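Local structure of mitogen-activated protein kinase kinase kinase 7 interacting protein 1 (Anopheles gambiae, 2IRM) at residues A[91-102]-A[253-261]. The protein probably acts as an adapter that associates with the kinase TAK1 and triggers its autophosphorylation, and contains a PPM-type (PP2C) phosphatase domain. Numbering follows the deposited sequence.
Sequences KELIRQSFMSVE and IFEPEIVGG
Glu102 lays its side chain on one face of the Phe254 ring: its CB makes a CH-pi contact 3.7 Å from the ring centroid, and its carboxylate is stacked on the same ring, the two planes 17° apart. The Glu102 chain, extended at chi1 (179°) with CG opposite the backbone N and then bent at chi2, lies along the ring, whose flat surface suits it. Pro256 CD lies over the opposite face, toward the rim. At its far end Phe254 CZ meets Phe98 CB at 3.8 Å. Phe98 in turn receives Pro256 CB almost straight over its ring centre, 4.1 Å from the centroid, a place suited to the compact, rigid proline ring.

Aliphatic packing takes over in the strand. Ile258 uses both branches: CD1 reaches Arg95 CA at 3.4 Å, while CG2 lies 3.7 Å from Lys91 CG. A branched residue can thus touch two successive turns of the helix. Farther along, the methylenes of Lys91 run over Gly260, with CD 3.5 Å from Gly260 CA; glycine leaves room there for the long chain.

Among the polar groups, the buried Glu102 carboxylate is held by Lys235 (salt bridge to OE2) and Gly230 N (hydrogen bond to OE1). Arg95 NH2 forms a salt bridge with Glu92 OE2, which lies well out of the guanidinium plane.

Segment 91-102 of helix 87-108 runs roughly antiparallel to strand segment 257-261, at 156°, on the outer side of one of the two sheets of the PP2C sandwich. Strand 166-172 pairs with this strand and brings Ile172 against Phe98, Phe254 and Pro256, while Met72 of helix 63-75 also packs on Phe98.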
# COMPACT_ATOMS: atom_id res chain seq x y z
N LYS A 91 14.08 1.49 14.74
CA LYS A 91 13.03 2.37 14.22
C LYS A 91 13.66 3.51 13.43
O LYS A 91 13.28 3.77 12.30
CB LYS A 91 12.16 2.92 15.35
CG LYS A 91 11.18 1.92 15.97
CD LYS A 91 10.77 2.29 17.40
CE LYS A 91 9.54 3.18 17.43
NZ LYS A 91 8.98 3.29 18.80
N GLU A 92 14.64 4.18 14.03
CA GLU A 92 15.37 5.26 13.36
C GLU A 92 16.00 4.78 12.05
O GLU A 92 16.06 5.53 11.07
CB GLU A 92 16.44 5.85 14.30
CG GLU A 92 17.14 7.13 13.79
CD GLU A 92 16.17 8.24 13.37
OE1 GLU A 92 14.99 8.24 13.80
OE2 GLU A 92 16.59 9.12 12.59
N LEU A 93 16.43 3.52 12.03
CA LEU A 93 17.01 2.92 10.84
C LEU A 93 15.98 2.89 9.72
O LEU A 93 16.28 3.34 8.61
CB LEU A 93 17.49 1.50 11.14
CG LEU A 93 18.79 0.96 10.52
CD1 LEU A 93 18.88 -0.53 10.76
CD2 LEU A 93 18.92 1.25 9.03
N ILE A 94 14.79 2.37 10.00
CA ILE A 94 13.72 2.35 9.00
C ILE A 94 13.18 3.73 8.63
O ILE A 94 12.87 3.98 7.48
CB ILE A 94 12.56 1.34 9.32
CG1 ILE A 94 12.52 0.98 10.81
CG2 ILE A 94 12.79 0.04 8.56
CD1 ILE A 94 11.84 -0.37 11.09
N ARG A 95 13.12 4.63 9.61
CA ARG A 95 12.71 6.03 9.40
C ARG A 95 13.63 6.72 8.40
O ARG A 95 13.16 7.41 7.49
CB ARG A 95 12.70 6.79 10.74
CG ARG A 95 11.59 7.84 10.87
CD ARG A 95 12.13 9.24 10.71
NE ARG A 95 12.87 9.68 11.89
CZ ARG A 95 13.89 10.53 11.87
NH1 ARG A 95 14.32 11.05 10.72
NH2 ARG A 95 14.50 10.86 13.01
N GLN A 96 14.93 6.51 8.58
CA GLN A 96 15.93 7.02 7.66
C GLN A 96 15.80 6.42 6.27
O GLN A 96 16.05 7.09 5.27
CB GLN A 96 17.34 6.75 8.20
CG GLN A 96 17.93 7.91 8.98
CD GLN A 96 17.88 9.23 8.21
OE1 GLN A 96 17.55 10.27 8.78
NE2 GLN A 96 18.21 9.19 6.92
N SER A 97 15.40 5.16 6.21
CA SER A 97 15.31 4.45 4.95
C SER A 97 14.23 5.03 4.05
O SER A 97 14.40 5.07 2.83
CB SER A 97 15.05 2.97 5.20
OG SER A 97 15.23 2.23 4.01
N PHE A 98 13.13 5.47 4.66
CA PHE A 98 12.06 6.18 3.97
C PHE A 98 12.53 7.54 3.52
O PHE A 98 12.25 7.98 2.41
CB PHE A 98 10.89 6.40 4.92
CG PHE A 98 9.97 5.24 5.03
CD1 PHE A 98 10.04 4.39 6.12
CD2 PHE A 98 8.99 5.02 4.07
CE1 PHE A 98 9.18 3.31 6.23
CE2 PHE A 98 8.12 3.95 4.17
CZ PHE A 98 8.21 3.09 5.26
N MET A 99 13.23 8.21 4.42
CA MET A 99 13.67 9.57 4.22
C MET A 99 14.49 9.67 2.96
O MET A 99 14.33 10.62 2.20
CB MET A 99 14.51 10.03 5.40
CG MET A 99 13.80 10.91 6.40
SD MET A 99 15.04 11.52 7.60
CE MET A 99 16.14 12.56 6.60
N SER A 100 15.34 8.68 2.74
CA SER A 100 16.30 8.72 1.64
C SER A 100 15.75 8.05 0.39
O SER A 100 16.37 8.09 -0.67
CB SER A 100 17.61 8.07 2.06
OG SER A 100 17.40 6.72 2.40
N VAL A 101 14.59 7.43 0.52
CA VAL A 101 13.85 6.91 -0.64
C VAL A 101 13.12 8.08 -1.28
O VAL A 101 12.98 8.14 -2.51
CB VAL A 101 12.87 5.78 -0.24
CG1 VAL A 101 11.70 5.72 -1.18
CG2 VAL A 101 13.59 4.45 -0.23
N GLU A 102 12.68 8.99 -0.43
CA GLU A 102 12.02 10.23 -0.82
C GLU A 102 13.05 11.24 -1.33
O GLU A 102 12.82 11.92 -2.33
CB GLU A 102 11.26 10.78 0.39
CG GLU A 102 10.53 12.09 0.15
CD GLU A 102 9.17 11.91 -0.47
OE1 GLU A 102 8.90 10.85 -1.08
OE2 GLU A 102 8.36 12.85 -0.35
N ILE A 253 1.45 14.88 2.32
CA ILE A 253 2.68 15.08 3.09
C ILE A 253 3.47 13.77 3.12
O ILE A 253 2.93 12.70 2.85
CB ILE A 253 2.35 15.59 4.50
CG1 ILE A 253 1.49 14.58 5.26
CG2 ILE A 253 1.66 16.93 4.39
CD1 ILE A 253 1.18 14.96 6.68
N PHE A 254 4.77 13.86 3.40
CA PHE A 254 5.58 12.65 3.54
C PHE A 254 5.90 12.49 5.01
O PHE A 254 6.84 13.11 5.52
CB PHE A 254 6.86 12.71 2.70
CG PHE A 254 7.69 11.45 2.76
CD1 PHE A 254 7.39 10.36 1.95
CD2 PHE A 254 8.78 11.35 3.62
CE1 PHE A 254 8.16 9.20 2.00
CE2 PHE A 254 9.55 10.19 3.67
CZ PHE A 254 9.24 9.11 2.86
N GLU A 255 5.11 11.67 5.69
CA GLU A 255 5.33 11.41 7.10
C GLU A 255 4.85 10.01 7.46
O GLU A 255 3.72 9.85 7.93
CB GLU A 255 4.65 12.47 7.94
CG GLU A 255 5.18 12.51 9.35
CD GLU A 255 5.69 13.89 9.72
OE1 GLU A 255 6.45 13.99 10.72
OE2 GLU A 255 5.34 14.87 9.01
N PRO A 256 5.69 8.99 7.22
CA PRO A 256 5.35 7.59 7.42
C PRO A 256 5.20 7.27 8.89
O PRO A 256 5.62 8.06 9.72
CB PRO A 256 6.57 6.86 6.88
CG PRO A 256 7.67 7.83 7.04
CD PRO A 256 7.07 9.13 6.71
N GLU A 257 4.59 6.13 9.19
CA GLU A 257 4.36 5.74 10.58
C GLU A 257 5.20 4.51 10.92
O GLU A 257 5.22 3.53 10.15
CB GLU A 257 2.88 5.42 10.79
CG GLU A 257 2.40 5.62 12.22
CD GLU A 257 1.85 7.02 12.45
OE1 GLU A 257 2.00 7.53 13.59
OE2 GLU A 257 1.27 7.61 11.50
N ILE A 258 5.87 4.56 12.07
CA ILE A 258 6.78 3.50 12.48
C ILE A 258 6.49 2.97 13.88
O ILE A 258 6.62 3.69 14.87
CB ILE A 258 8.25 3.93 12.37
CG1 ILE A 258 8.67 3.98 10.90
CG2 ILE A 258 9.16 2.95 13.09
CD1 ILE A 258 9.83 4.84 10.65
N VAL A 259 6.12 1.70 13.95
CA VAL A 259 5.82 1.05 15.22
C VAL A 259 6.92 0.04 15.54
O VAL A 259 7.34 -0.73 14.67
CB VAL A 259 4.43 0.37 15.21
CG1 VAL A 259 3.91 0.18 16.64
CG2 VAL A 259 3.43 1.20 14.38
N GLY A 260 7.39 0.04 16.79
CA GLY A 260 8.69 -0.53 17.09
C GLY A 260 8.82 -1.53 18.22
O GLY A 260 8.62 -1.20 19.38
N GLY A 261 9.20 -2.75 17.86
CA GLY A 261 9.56 -3.76 18.83
C GLY A 261 8.39 -4.51 19.42
O GLY A 261 8.36 -4.77 20.62